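Local coordinates for uncharacterized protein (Bacteroides ovatus, PDB 4FS7) that is of unknown function but, as an extracellular protein built of BspA-type leucine-rich repeats, probably binds other proteins, at residues Ile9-Thr14 with Pro48-Lys53; Val20-Leu25 with Val44-Val49; Thr151-Glu156 with Val167-Ser172; Glu174-Gly179 with Ile190-Asn195. All blocks are in the same frame, centred on the assembly; numbering follows the deposited sequence. Where two conformers were deposited one is given.

Contact 1 of 4, residues Ile9-Thr14 with Pro48-Lys53; sequences ITYNFT and PVVTYK
Tyr11 meets Val50 in the buried half of this contact, and Phe13 meets Tyr52 in its outer half. In the inner half a single methyl does the touching: Val50 CG1 sits against the hydroxyl end of the Tyr11 ring, 3.7 Å from Tyr11 OH and 3.8 Å from Tyr11 CZ. The approach to the ring is slanted. Both side chains leave their strands toward one another, and Tyr11 is carried across with CG anti to its own carbonyl carbon (chi1 -60°), which lets the long ring bridge backbones whose nearest alpha carbons, Tyr11 CA and Val50 CA, stand 9.4 Å apart. Pro47, Val59 and Ile6 also pack on Tyr11.

At that spacing no backbone hydrogen bond joins the two strands. They belong to one mixed sheet, branched or curled in form, at the N-terminal end of the repeat solenoid, strand 9-13 lying between 4-6 and 19-25 while 49-52 pairs antiparallel with 55-62, and their side chains meet between the two strands.

The outer half is the more exposed. Phe13 presents its edge, with CZ 3.7 Å from Tyr52 CD2, and the two ring planes are inclined at 48° with centroids 6.0 Å apart, an oblique pair that is neither a stack nor a T-shape. Tyr52 swings inward with CG opposite its backbone N (chi1 173°), but it was modelled in two conformers, so this pairing describes one of them. Phe4 stacks on Tyr52 and also meets the rings of Tyr11 and Phe13, linking the outer aromatic pair to the buried tyrosine.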
loop_
_atom_site.group_PDB
_atom_site.type_symbol
_atom_site.label_atom_id
_atom_site.label_comp_id
_atom_site.label_asym_id
_atom_site.label_seq_id
_atom_site.Cartn_x
_atom_site.Cartn_y
_atom_site.Cartn_z
ATOM N N ILE A 9 -9.735 -15.217 -36.427
ATOM C CA ILE A 9 -8.583 -15.385 -35.523
ATOM C C ILE A 9 -7.310 -15.688 -36.298
ATOM O O ILE A 9 -7.341 -16.445 -37.292
ATOM C CB ILE A 9 -8.849 -16.507 -34.511
ATOM C CG1 ILE A 9 -10.132 -16.165 -33.727
ATOM C CG2 ILE A 9 -7.646 -16.683 -33.530
ATOM C CD1 ILE A 9 -10.652 -17.285 -32.875
ATOM N N THR A 10 -6.196 -15.099 -35.872
ATOM C CA THR A 10 -4.901 -15.360 -36.469
ATOM C C THR A 10 -4.057 -16.279 -35.581
ATOM O O THR A 10 -4.192 -16.257 -34.353
ATOM C CB THR A 10 -4.111 -14.072 -36.838
ATOM O OG1 THR A 10 -3.593 -13.439 -35.639
ATOM C CG2 THR A 10 -4.997 -13.120 -37.598
ATOM N N TYR A 11 -3.182 -17.059 -36.218
ATOM C CA TYR A 11 -2.418 -18.114 -35.603
ATOM C C TYR A 11 -0.978 -18.043 -36.026
ATOM O O TYR A 11 -0.669 -17.697 -37.192
ATOM C CB TYR A 11 -2.987 -19.503 -35.960
ATOM C CG TYR A 11 -4.419 -19.696 -35.503
ATOM C CD1 TYR A 11 -4.664 -20.181 -34.214
ATOM C CD2 TYR A 11 -5.510 -19.342 -36.282
ATOM C CE1 TYR A 11 -5.936 -20.335 -33.750
ATOM C CE2 TYR A 11 -6.793 -19.535 -35.836
ATOM C CZ TYR A 11 -7.008 -19.984 -34.525
ATOM O OH TYR A 11 -8.319 -20.121 -34.089
ATOM N N ASN A 12 -0.109 -18.429 -35.109
ATOM C CA ASN A 12 1.291 -18.665 -35.379
ATOM C C ASN A 12 1.661 -20.112 -35.039
ATOM O O ASN A 12 1.230 -20.642 -34.020
ATOM C CB ASN A 12 2.214 -17.742 -34.575
ATOM C CG ASN A 12 2.078 -16.287 -34.935
ATOM O OD1 ASN A 12 1.364 -15.912 -35.839
ATOM N ND2 ASN A 12 2.698 -15.437 -34.119
ATOM N N PHE A 13 2.468 -20.741 -35.879
ATOM C CA PHE A 13 3.020 -22.049 -35.535
ATOM C C PHE A 13 3.929 -21.946 -34.313
ATOM O O PHE A 13 4.670 -20.949 -34.146
ATOM C CB PHE A 13 3.782 -22.670 -36.713
ATOM C CG PHE A 13 2.932 -22.848 -37.926
ATOM C CD1 PHE A 13 1.905 -23.770 -37.923
ATOM C CD2 PHE A 13 3.121 -22.069 -39.045
ATOM C CE1 PHE A 13 1.077 -23.931 -39.013
ATOM C CE2 PHE A 13 2.300 -22.210 -40.150
ATOM C CZ PHE A 13 1.258 -23.150 -40.133
ATOM N N THR A 14 3.835 -22.950 -33.448
ATOM C CA THR A 14 4.672 -23.076 -32.251
ATOM C C THR A 14 5.546 -24.327 -32.342
ATOM O O THR A 14 5.313 -25.201 -33.192
ATOM C CB THR A 14 3.843 -22.968 -30.907
ATOM O OG1 THR A 14 2.621 -23.738 -30.948
ATOM C CG2 THR A 14 3.469 -21.504 -30.652
ATOM N N PRO A 48 -10.505 -25.350 -30.472
ATOM C CA PRO A 48 -9.421 -26.186 -29.943
ATOM C C PRO A 48 -8.495 -26.752 -31.011
ATOM O O PRO A 48 -7.365 -27.170 -30.703
ATOM C CB PRO A 48 -10.169 -27.320 -29.255
ATOM C CG PRO A 48 -11.477 -27.396 -29.965
ATOM C CD PRO A 48 -11.819 -26.003 -30.317
ATOM N N VAL A 49 -8.991 -26.772 -32.250
ATOM C CA VAL A 49 -8.299 -27.357 -33.413
ATOM C C VAL A 49 -8.618 -26.510 -34.625
ATOM O O VAL A 49 -9.759 -26.053 -34.781
ATOM C CB VAL A 49 -8.723 -28.843 -33.681
ATOM C CG1 VAL A 49 -7.994 -29.389 -34.907
ATOM C CG2 VAL A 49 -8.464 -29.713 -32.516
ATOM N N VAL A 50 -7.598 -26.311 -35.473
ATOM C CA VAL A 50 -7.804 -25.704 -36.755
ATOM C C VAL A 50 -7.087 -26.575 -37.815
ATOM O O VAL A 50 -6.109 -27.284 -37.519
ATOM C CB VAL A 50 -7.300 -24.236 -36.820
ATOM C CG1 VAL A 50 -8.162 -23.312 -35.940
ATOM C CG2 VAL A 50 -5.783 -24.148 -36.488
ATOM N N THR A 51 -7.600 -26.492 -39.029
ATOM C CA THR A 51 -6.954 -27.193 -40.142
ATOM C C THR A 51 -6.406 -26.149 -41.092
ATOM O O THR A 51 -7.062 -25.151 -41.394
ATOM C CB THR A 51 -7.929 -28.146 -40.847
ATOM O OG1 THR A 51 -8.320 -29.175 -39.929
ATOM C CG2 THR A 51 -7.283 -28.766 -42.114
ATOM N N TYR A 52 -5.179 -26.375 -41.542
ATOM C CA TYR A 52 -4.553 -25.476 -42.499
ATOM C C TYR A 52 -3.759 -26.345 -43.452
ATOM O O TYR A 52 -2.908 -27.138 -43.018
ATOM C CB TYR A 52 -3.614 -24.499 -41.762
ATOM C CG TYR A 52 -2.746 -23.589 -42.641
ATOM C CD1 TYR A 52 -3.322 -22.568 -43.389
ATOM C CD2 TYR A 52 -1.353 -23.721 -42.674
ATOM C CE1 TYR A 52 -2.546 -21.719 -44.174
ATOM C CE2 TYR A 52 -0.561 -22.878 -43.475
ATOM C CZ TYR A 52 -1.164 -21.875 -44.208
ATOM O OH TYR A 52 -0.383 -21.040 -44.986
ATOM N N LYS A 53 -4.051 -26.194 -44.746
ATOM C CA LYS A 53 -3.359 -26.950 -45.798
ATOM C C LYS A 53 -3.239 -28.439 -45.443
ATOM O O LYS A 53 -2.157 -29.027 -45.426
ATOM C CB LYS A 53 -2.028 -26.250 -46.174
ATOM C CG LYS A 53 -2.368 -24.893 -46.868
ATOM C CD LYS A 53 -1.171 -23.997 -47.170
ATOM C CE LYS A 53 -1.636 -22.720 -47.865
ATOM N NZ LYS A 53 -0.733 -22.348 -48.964
#

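Contact 2 of 4, residues Val20-Leu25 with Val44-Val49; sequences VEVSGL and VNIPPV
Val22 and Leu25 reach from strand 19-25 to Ile46 and Val44, and everything that passes directly between the two segments is apolar. Methyl meets methyl in the first pair, Val22 CG2 lying 3.7 Å from Ile46 CG2 where the alpha carbons, Val22 CA and Ile46 CA, are 8.1 Å apart. The second pair is broader. Both ends of the leucine fork rest on the valine: Leu25 CD2 is 3.7 Å from Val44 CG2 and 3.8 Å from Val44 CG1, while Leu25 CD1 is 3.8 Å from Val44 CG2. Leu25 CB does not itself aim at Val44; a chi2 of 175° extends CD1, and CD2 forks off beside it, which brings both methyls to the valine. Val73 touches both members of this pair, and Ile76 and Pro79 pack on Ile46.

No hydrogen bond joins the two segments; strand 19-25 spends its own on its sheet neighbours, 9-13 along one edge and 55-62 along the other. On the first of these edges Ser23 OG is bonded to Thr10 OG1 and Asn12 OD1.

Ser23 and Gly24 together face Thr10 in a classic beta bulge, and its extra residue probably helps Val22 and Leu25, three positions apart, to meet the same partner segment. At Gly24's backbone angles a side chain would press on the carbonyl oxygen of Ser23.

Strand 42-45 is an outermost strand of the short parallel sheet it forms with 73-77 and 98-99, so the contact seals a mixed N-terminal sheet onto the first parallel coils of a leucine-rich repeat solenoid.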
loop_
_atom_site.group_PDB
_atom_site.type_symbol
_atom_site.label_atom_id
_atom_site.label_comp_id
_atom_site.label_asym_id
_atom_site.label_seq_id
_atom_site.Cartn_x
_atom_site.Cartn_y
_atom_site.Cartn_z
ATOM N N VAL A 20 -0.353 -24.759 -32.629
ATOM C CA VAL A 20 -0.374 -23.338 -32.915
ATOM C C VAL A 20 -0.737 -22.544 -31.663
ATOM O O VAL A 20 -1.324 -23.087 -30.693
ATOM C CB VAL A 20 -1.350 -22.960 -34.055
ATOM C CG1 VAL A 20 -0.877 -23.540 -35.430
ATOM C CG2 VAL A 20 -2.763 -23.404 -33.736
ATOM N N GLU A 21 -0.349 -21.278 -31.714
ATOM C CA GLU A 21 -0.750 -20.273 -30.717
ATOM C C GLU A 21 -1.685 -19.280 -31.394
ATOM O O GLU A 21 -1.524 -18.915 -32.564
ATOM C CB GLU A 21 0.470 -19.514 -30.100
ATOM C CG GLU A 21 1.160 -18.545 -31.111
ATOM C CD GLU A 21 2.323 -17.669 -30.592
ATOM O OE1 GLU A 21 2.558 -17.558 -29.392
ATOM O OE2 GLU A 21 3.008 -17.080 -31.447
ATOM N N VAL A 22 -2.681 -18.807 -30.665
ATOM C CA VAL A 22 -3.479 -17.669 -31.099
ATOM C C VAL A 22 -2.606 -16.424 -31.046
ATOM O O VAL A 22 -1.998 -16.121 -30.026
ATOM C CB VAL A 22 -4.671 -17.454 -30.149
ATOM C CG1 VAL A 22 -5.457 -16.153 -30.513
ATOM C CG2 VAL A 22 -5.598 -18.667 -30.202
ATOM N N SER A 23 -2.494 -15.732 -32.167
ATOM C CA SER A 23 -1.648 -14.561 -32.248
ATOM C C SER A 23 -2.410 -13.256 -32.369
ATOM O O SER A 23 -1.786 -12.189 -32.306
ATOM C CB SER A 23 -0.629 -14.729 -33.348
ATOM O OG SER A 23 -1.283 -14.788 -34.587
ATOM N N GLY A 24 -3.722 -13.290 -32.471
ATOM C CA GLY A 24 -4.485 -12.062 -32.600
ATOM C C GLY A 24 -5.812 -12.284 -33.281
ATOM O O GLY A 24 -6.251 -13.422 -33.490
ATOM N N LEU A 25 -6.441 -11.173 -33.641
ATOM C CA LEU A 25 -7.661 -11.136 -34.416
ATOM C C LEU A 25 -7.395 -10.562 -35.792
ATOM O O LEU A 25 -6.494 -9.769 -35.981
ATOM C CB LEU A 25 -8.707 -10.241 -33.760
ATOM C CG LEU A 25 -9.333 -10.775 -32.489
ATOM C CD1 LEU A 25 -10.257 -9.737 -31.877
ATOM C CD2 LEU A 25 -10.088 -12.071 -32.786
ATOM N N VAL A 44 -15.143 -13.451 -29.320
ATOM C CA VAL A 44 -14.040 -14.186 -29.943
ATOM C C VAL A 44 -14.120 -15.613 -29.462
ATOM O O VAL A 44 -13.942 -15.903 -28.278
ATOM C CB VAL A 44 -12.688 -13.586 -29.591
ATOM C CG1 VAL A 44 -11.518 -14.387 -30.175
ATOM C CG2 VAL A 44 -12.608 -12.151 -30.085
ATOM N N ASN A 45 -14.407 -16.526 -30.385
ATOM C CA ASN A 45 -14.624 -17.901 -30.057
ATOM C C ASN A 45 -13.433 -18.745 -30.512
ATOM O O ASN A 45 -13.339 -19.081 -31.705
ATOM C CB ASN A 45 -15.916 -18.347 -30.716
ATOM C CG ASN A 45 -16.566 -19.437 -29.976
ATOM O OD1 ASN A 45 -15.881 -20.334 -29.448
ATOM N ND2 ASN A 45 -17.907 -19.382 -29.882
ATOM N N ILE A 46 -12.489 -19.055 -29.618
ATOM C CA ILE A 46 -11.269 -19.701 -30.032
ATOM C C ILE A 46 -11.505 -21.223 -30.108
ATOM O O ILE A 46 -11.867 -21.840 -29.110
ATOM C CB ILE A 46 -10.097 -19.415 -29.052
ATOM C CG1 ILE A 46 -9.803 -17.901 -28.964
ATOM C CG2 ILE A 46 -8.870 -20.230 -29.422
ATOM C CD1 ILE A 46 -8.865 -17.507 -27.828
ATOM N N PRO A 47 -11.266 -21.834 -31.274
ATOM C CA PRO A 47 -11.478 -23.285 -31.383
ATOM C C PRO A 47 -10.294 -24.062 -30.794
ATOM O O PRO A 47 -9.160 -23.542 -30.697
ATOM C CB PRO A 47 -11.594 -23.477 -32.889
ATOM C CG PRO A 47 -10.648 -22.438 -33.457
ATOM C CD PRO A 47 -10.854 -21.247 -32.558
ATOM N N PRO A 48 -10.505 -25.350 -30.472
ATOM C CA PRO A 48 -9.421 -26.186 -29.943
ATOM C C PRO A 48 -8.495 -26.752 -31.011
ATOM O O PRO A 48 -7.365 -27.170 -30.703
ATOM C CB PRO A 48 -10.169 -27.320 -29.255
ATOM C CG PRO A 48 -11.477 -27.396 -29.965
ATOM C CD PRO A 48 -11.819 -26.003 -30.317
ATOM N N VAL A 49 -8.991 -26.772 -32.250
ATOM C CA VAL A 49 -8.299 -27.357 -33.413
ATOM C C VAL A 49 -8.618 -26.510 -34.625
ATOM O O VAL A 49 -9.759 -26.053 -34.781
ATOM C CB VAL A 49 -8.723 -28.843 -33.681
ATOM C CG1 VAL A 49 -7.994 -29.389 -34.907
ATOM C CG2 VAL A 49 -8.464 -29.713 -32.516
#

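Contact 3 of 4, residues Thr151-Glu156 with Val167-Ser172; sequences TVIGDE and VSLPDS
Ile153 spans the interior of a BspA-type leucine-rich repeat coil to reach Leu169 and Pro170, joining the weakly bonded strand at about 152-153 to the chain that leaves strand 166-168. All three side chains are buried, and the contact is wholly apolar. The isoleucine does its work with one atom, CD1. Its CG1 branch stands anti to the carbonyl carbon (chi1 -56°) and then continues nearly straight (chi2 171°), placing the terminal methyl well forward of the backbone, while CG2 is turned to the other flank beside the carbonyl carbon.

Leu169 answers with a similar conformation. Its CB does not point at the partner, but CG is again opposite the carbonyl carbon; a chi2 of 165° extends CD1 along the chain and leaves CD2 as the side branch that turns to Ile153, and the two side chains slant across each other. Together they span the 9.4 Å between Ile153 CA and Leu169 CA. Leu180 also packs on Ile153, and Ile146 lies against Pro170, whose CB points toward the 151-156 segment. Ile153 CD1 thus ends up 3.8 Å from Leu169 CD2 and 4.2 Å from Pro170 CD.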
loop_
_atom_site.group_PDB
_atom_site.type_symbol
_atom_site.label_atom_id
_atom_site.label_comp_id
_atom_site.label_asym_id
_atom_site.label_seq_id
_atom_site.Cartn_x
_atom_site.Cartn_y
_atom_site.Cartn_z
ATOM N N THR A 151 1.849 -19.394 -5.202
ATOM C CA THR A 151 3.001 -19.113 -4.357
ATOM C C THR A 151 3.591 -17.725 -4.551
ATOM O O THR A 151 4.391 -17.286 -3.725
ATOM C CB THR A 151 4.104 -20.158 -4.569
ATOM O OG1 THR A 151 4.538 -20.130 -5.925
ATOM C CG2 THR A 151 3.619 -21.578 -4.197
ATOM N N VAL A 152 3.230 -17.055 -5.636
ATOM C CA VAL A 152 3.713 -15.702 -5.947
ATOM C C VAL A 152 2.594 -14.871 -6.525
ATOM O O VAL A 152 1.917 -15.335 -7.451
ATOM C CB VAL A 152 4.800 -15.637 -7.017
ATOM C CG1 VAL A 152 5.431 -14.244 -6.924
ATOM C CG2 VAL A 152 5.831 -16.725 -6.872
ATOM N N ILE A 153 2.442 -13.642 -6.027
ATOM C CA ILE A 153 1.595 -12.654 -6.623
ATOM C C ILE A 153 2.424 -11.415 -6.789
ATOM O O ILE A 153 2.932 -10.860 -5.799
ATOM C CB ILE A 153 0.309 -12.365 -5.811
ATOM C CG1 ILE A 153 -0.501 -13.632 -5.559
ATOM C CG2 ILE A 153 -0.544 -11.328 -6.536
ATOM C CD1 ILE A 153 -1.665 -13.413 -4.584
ATOM N N GLY A 154 2.626 -10.971 -8.025
ATOM C CA GLY A 154 3.557 -9.899 -8.297
ATOM C C GLY A 154 3.087 -8.508 -7.894
ATOM O O GLY A 154 1.917 -8.249 -7.627
ATOM N N ASP A 155 4.049 -7.576 -7.918
ATOM C CA ASP A 155 3.809 -6.191 -7.606
ATOM C C ASP A 155 2.584 -5.669 -8.335
ATOM O O ASP A 155 2.408 -5.907 -9.545
ATOM C CB ASP A 155 5.004 -5.308 -8.055
ATOM C CG ASP A 155 6.291 -5.565 -7.330
ATOM O OD1 ASP A 155 6.318 -6.367 -6.403
ATOM O OD2 ASP A 155 7.284 -4.878 -7.702
ATOM N N GLU A 156 1.743 -4.927 -7.614
ATOM C CA GLU A 156 0.635 -4.197 -8.227
ATOM C C GLU A 156 -0.327 -5.113 -9.007
ATOM O O GLU A 156 -1.082 -4.627 -9.862
ATOM C CB GLU A 156 1.127 -3.041 -9.103
ATOM C CG GLU A 156 1.739 -1.896 -8.280
ATOM C CD GLU A 156 1.981 -0.629 -9.061
ATOM O OE1 GLU A 156 1.434 -0.443 -10.169
ATOM O OE2 GLU A 156 2.742 0.223 -8.559
ATOM N N VAL A 167 -11.254 -10.132 -1.212
ATOM C CA VAL A 167 -10.153 -10.934 -1.752
ATOM C C VAL A 167 -9.731 -12.001 -0.761
ATOM O O VAL A 167 -9.581 -11.711 0.407
ATOM C CB VAL A 167 -8.954 -10.050 -2.193
ATOM C CG1 VAL A 167 -8.482 -9.127 -1.103
ATOM C CG2 VAL A 167 -7.817 -10.899 -2.740
ATOM N N SER A 168 -9.609 -13.238 -1.233
ATOM C CA SER A 168 -9.085 -14.348 -0.458
ATOM C C SER A 168 -7.692 -14.700 -0.947
ATOM O O SER A 168 -7.552 -15.295 -2.015
ATOM C CB SER A 168 -10.029 -15.537 -0.557
ATOM O OG SER A 168 -9.475 -16.631 0.175
ATOM N N LEU A 169 -6.668 -14.333 -0.198
ATOM C CA LEU A 169 -5.267 -14.618 -0.481
ATOM C C LEU A 169 -4.933 -16.039 -0.063
ATOM O O LEU A 169 -5.584 -16.584 0.814
ATOM C CB LEU A 169 -4.356 -13.638 0.258
ATOM C CG LEU A 169 -4.363 -12.201 -0.247
ATOM C CD1 LEU A 169 -3.738 -11.263 0.770
ATOM C CD2 LEU A 169 -3.630 -12.117 -1.602
ATOM N N PRO A 170 -3.906 -16.662 -0.665
ATOM C CA PRO A 170 -3.506 -17.989 -0.214
ATOM C C PRO A 170 -3.025 -17.904 1.232
ATOM O O PRO A 170 -2.197 -17.053 1.586
ATOM C CB PRO A 170 -2.348 -18.347 -1.162
ATOM C CG PRO A 170 -2.531 -17.460 -2.344
ATOM C CD PRO A 170 -3.073 -16.189 -1.783
ATOM N N ASP A 171 -3.530 -18.806 2.054
ATOM C CA ASP A 171 -3.189 -18.768 3.454
ATOM C C ASP A 171 -1.733 -19.042 3.774
ATOM O O ASP A 171 -1.262 -18.657 4.849
ATOM C CB ASP A 171 -4.087 -19.698 4.242
ATOM C CG ASP A 171 -4.114 -19.383 5.713
ATOM O OD1 ASP A 171 -4.304 -18.190 6.137
ATOM O OD2 ASP A 171 -3.910 -20.350 6.454
ATOM N N SER A 172 -0.993 -19.664 2.871
ATOM C CA SER A 172 0.405 -19.922 3.071
ATOM C C SER A 172 1.317 -18.768 2.728
ATOM O O SER A 172 2.538 -18.838 2.961
ATOM C CB SER A 172 0.854 -21.126 2.204
ATOM O OG SER A 172 0.708 -20.821 0.804
#

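Contact 4 of 4, residues Glu174-Gly179 with Ile190-Asn195; sequences ETLHNG and IKLPRN
The carboxylate of Glu174 and the side-chain amide of Asn195 run side by side and point the same way, yet their planes are 79° apart, and the end of the amide stands over one side of the carboxylate plane, displaced past OE2. Closest is Glu174 OE2, 3.2 Å from the atom modelled as Asn195 OD1; the amide is probably turned over, and Asn195 was modelled in two conformers of which one is described, so the chemistry of this approach is unsettled. Further back along the extended glutamate, CG lies 3.7 Å from the backbone atom Asn195 O. Both residues are at the partly exposed margin of the contact, where Glu174 CA and Asn195 CA are 6.2 Å apart. Lys197 adds a long, weak ion pair to Glu174 OE1. With an alanine here, Asn195 would probably lose the chain that packs alongside it and Lys197 its distant counter-charge.

Deeper in, the contact turns apolar. Leu176 CD1 and Leu192 CD2 meet at 4.0 Å. Leu176 CA and Leu192 CA are 9.5 Å apart, a width spanned by side chains alone.

Backbone bonds from Glu174 and Leu176 to Lys197, Ile198 and Arg200 stack strand 175-176 in parallel on strand 198-199. A leucine-lined core within one coil, with parallel strands stacked coil on coil, is consistent with a leucine-rich repeat solenoid, here of the BspA type.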
loop_
_atom_site.group_PDB
_atom_site.type_symbol
_atom_site.label_atom_id
_atom_site.label_comp_id
_atom_site.label_asym_id
_atom_site.label_seq_id
_atom_site.Cartn_x
_atom_site.Cartn_y
_atom_site.Cartn_z
ATOM N N GLU A 174 3.536 -15.516 2.652
ATOM C CA GLU A 174 4.264 -14.851 3.733
ATOM C C GLU A 174 4.666 -13.414 3.433
ATOM O O GLU A 174 5.010 -12.705 4.359
ATOM C CB GLU A 174 5.436 -15.678 4.170
ATOM C CG GLU A 174 4.979 -17.005 4.826
ATOM C CD GLU A 174 6.051 -17.833 5.504
ATOM O OE1 GLU A 174 7.236 -17.478 5.478
ATOM O OE2 GLU A 174 5.663 -18.916 6.044
ATOM N N THR A 175 4.654 -13.020 2.170
ATOM C CA THR A 175 5.027 -11.665 1.771
ATOM C C THR A 175 3.995 -11.108 0.782
ATOM O O THR A 175 3.640 -11.786 -0.186
ATOM C CB THR A 175 6.394 -11.650 1.064
ATOM O OG1 THR A 175 7.388 -12.233 1.911
ATOM C CG2 THR A 175 6.801 -10.259 0.637
ATOM N N LEU A 176 3.486 -9.910 1.047
ATOM C CA LEU A 176 2.650 -9.177 0.104
ATOM C C LEU A 176 3.515 -8.169 -0.639
ATOM O O LEU A 176 4.182 -7.334 -0.019
ATOM C CB LEU A 176 1.433 -8.489 0.747
ATOM C CG LEU A 176 0.480 -9.361 1.556
ATOM C CD1 LEU A 176 -0.751 -8.603 2.005
ATOM C CD2 LEU A 176 0.150 -10.643 0.797
ATOM N N HIS A 177 3.538 -8.285 -1.955
ATOM C CA HIS A 177 4.409 -7.484 -2.796
ATOM C C HIS A 177 4.009 -6.022 -2.896
ATOM O O HIS A 177 2.884 -5.630 -2.576
ATOM C CB HIS A 177 4.527 -8.126 -4.190
ATOM C CG HIS A 177 5.448 -9.307 -4.218
ATOM N ND1 HIS A 177 6.214 -9.611 -5.324
ATOM C CD2 HIS A 177 5.673 -10.300 -3.316
ATOM C CE1 HIS A 177 6.904 -10.722 -5.080
ATOM N NE2 HIS A 177 6.595 -11.165 -3.872
ATOM N N ASN A 178 4.966 -5.239 -3.352
ATOM C CA ASN A 178 4.790 -3.797 -3.449
ATOM C C ASN A 178 3.500 -3.424 -4.222
ATOM O O ASN A 178 3.224 -3.937 -5.306
ATOM C CB ASN A 178 6.076 -3.228 -4.082
ATOM C CG ASN A 178 6.024 -1.741 -4.349
ATOM O OD1 ASN A 178 5.051 -1.225 -4.866
ATOM N ND2 ASN A 178 7.075 -1.048 -3.978
ATOM N N GLY A 179 2.694 -2.550 -3.622
ATOM C CA GLY A 179 1.556 -1.978 -4.307
ATOM C C GLY A 179 0.481 -2.966 -4.687
ATOM O O GLY A 179 -0.386 -2.608 -5.484
ATOM N N ILE A 190 -9.835 -7.020 4.806
ATOM C CA ILE A 190 -9.070 -8.120 4.253
ATOM C C ILE A 190 -8.633 -9.018 5.380
ATOM O O ILE A 190 -8.209 -8.545 6.450
ATOM C CB ILE A 190 -7.856 -7.638 3.399
ATOM C CG1 ILE A 190 -7.271 -8.799 2.590
ATOM C CG2 ILE A 190 -6.843 -6.917 4.223
ATOM C CD1 ILE A 190 -6.299 -8.369 1.512
ATOM N N LYS A 191 -8.701 -10.323 5.139
ATOM C CA LYS A 191 -8.139 -11.337 6.016
ATOM C C LYS A 191 -6.741 -11.677 5.545
ATOM O O LYS A 191 -6.553 -12.213 4.471
ATOM C CB LYS A 191 -9.041 -12.570 6.038
ATOM C CG LYS A 191 -8.537 -13.666 6.962
ATOM C CD LYS A 191 -9.525 -14.818 7.120
ATOM C CE LYS A 191 -8.983 -15.907 8.082
ATOM N NZ LYS A 191 -8.464 -15.312 9.379
ATOM N N LEU A 192 -5.748 -11.364 6.352
ATOM C CA LEU A 192 -4.384 -11.591 5.982
ATOM C C LEU A 192 -4.038 -13.064 6.147
ATOM O O LEU A 192 -4.551 -13.730 7.043
ATOM C CB LEU A 192 -3.462 -10.701 6.820
ATOM C CG LEU A 192 -3.595 -9.195 6.560
ATOM C CD1 LEU A 192 -2.693 -8.427 7.536
ATOM C CD2 LEU A 192 -3.211 -8.830 5.109
ATOM N N PRO A 193 -3.110 -13.590 5.310
ATOM C CA PRO A 193 -2.637 -14.957 5.508
ATOM C C PRO A 193 -2.175 -15.140 6.943
ATOM O O PRO A 193 -1.533 -14.260 7.511
ATOM C CB PRO A 193 -1.482 -15.051 4.507
ATOM C CG PRO A 193 -1.893 -14.160 3.411
ATOM C CD PRO A 193 -2.548 -12.996 4.102
ATOM N N ARG A 194 -2.484 -16.288 7.528
ATOM C CA ARG A 194 -2.341 -16.505 8.970
ATOM C C ARG A 194 -0.903 -16.469 9.482
ATOM O O ARG A 194 -0.687 -16.248 10.664
ATOM C CB ARG A 194 -3.064 -17.800 9.400
ATOM C CG ARG A 194 -4.600 -17.730 9.261
ATOM C CD ARG A 194 -5.270 -19.109 9.422
ATOM N NE ARG A 194 -6.734 -19.069 9.312
ATOM C CZ ARG A 194 -7.424 -19.543 8.277
ATOM N NH1 ARG A 194 -6.783 -20.084 7.253
ATOM N NH2 ARG A 194 -8.749 -19.480 8.262
ATOM N N ASN A 195 0.055 -16.712 8.595
ATOM C CA ASN A 195 1.479 -16.677 8.913
ATOM C C ASN A 195 2.225 -15.586 8.125
ATOM O O ASN A 195 3.412 -15.683 7.894
ATOM C CB ASN A 195 2.118 -18.036 8.640
ATOM C CG ASN A 195 3.344 -18.293 9.486
ATOM O OD1 ASN A 195 4.324 -18.823 8.988
ATOM N ND2 ASN A 195 3.288 -17.944 10.773
#

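How the contacts relate
The four contacts form two adjacent pairs. Contacts 1 and 2 have centres about 7 Å apart, share Pro48 and Val49, and are stitched together by strands 9-13 and 19-25, where Thr10 O lies 2.8 Å from Ser23 N. Contacts 3 and 4, also with centres about 7 Å apart, repeat one design 23 residues on: Ile153 with Leu169 becomes Leu176 with Leu192. A salt bridge between Asp171 OD2 and one modelled conformer of Arg194, at NH1, 3.0 Å long, ties these successive coils. Between the pairs lies solenoid: contacts 2 and 3 are about 22 Å apart at their nearest atoms, placing the N-terminal sheet well away from the mid-chain repeats.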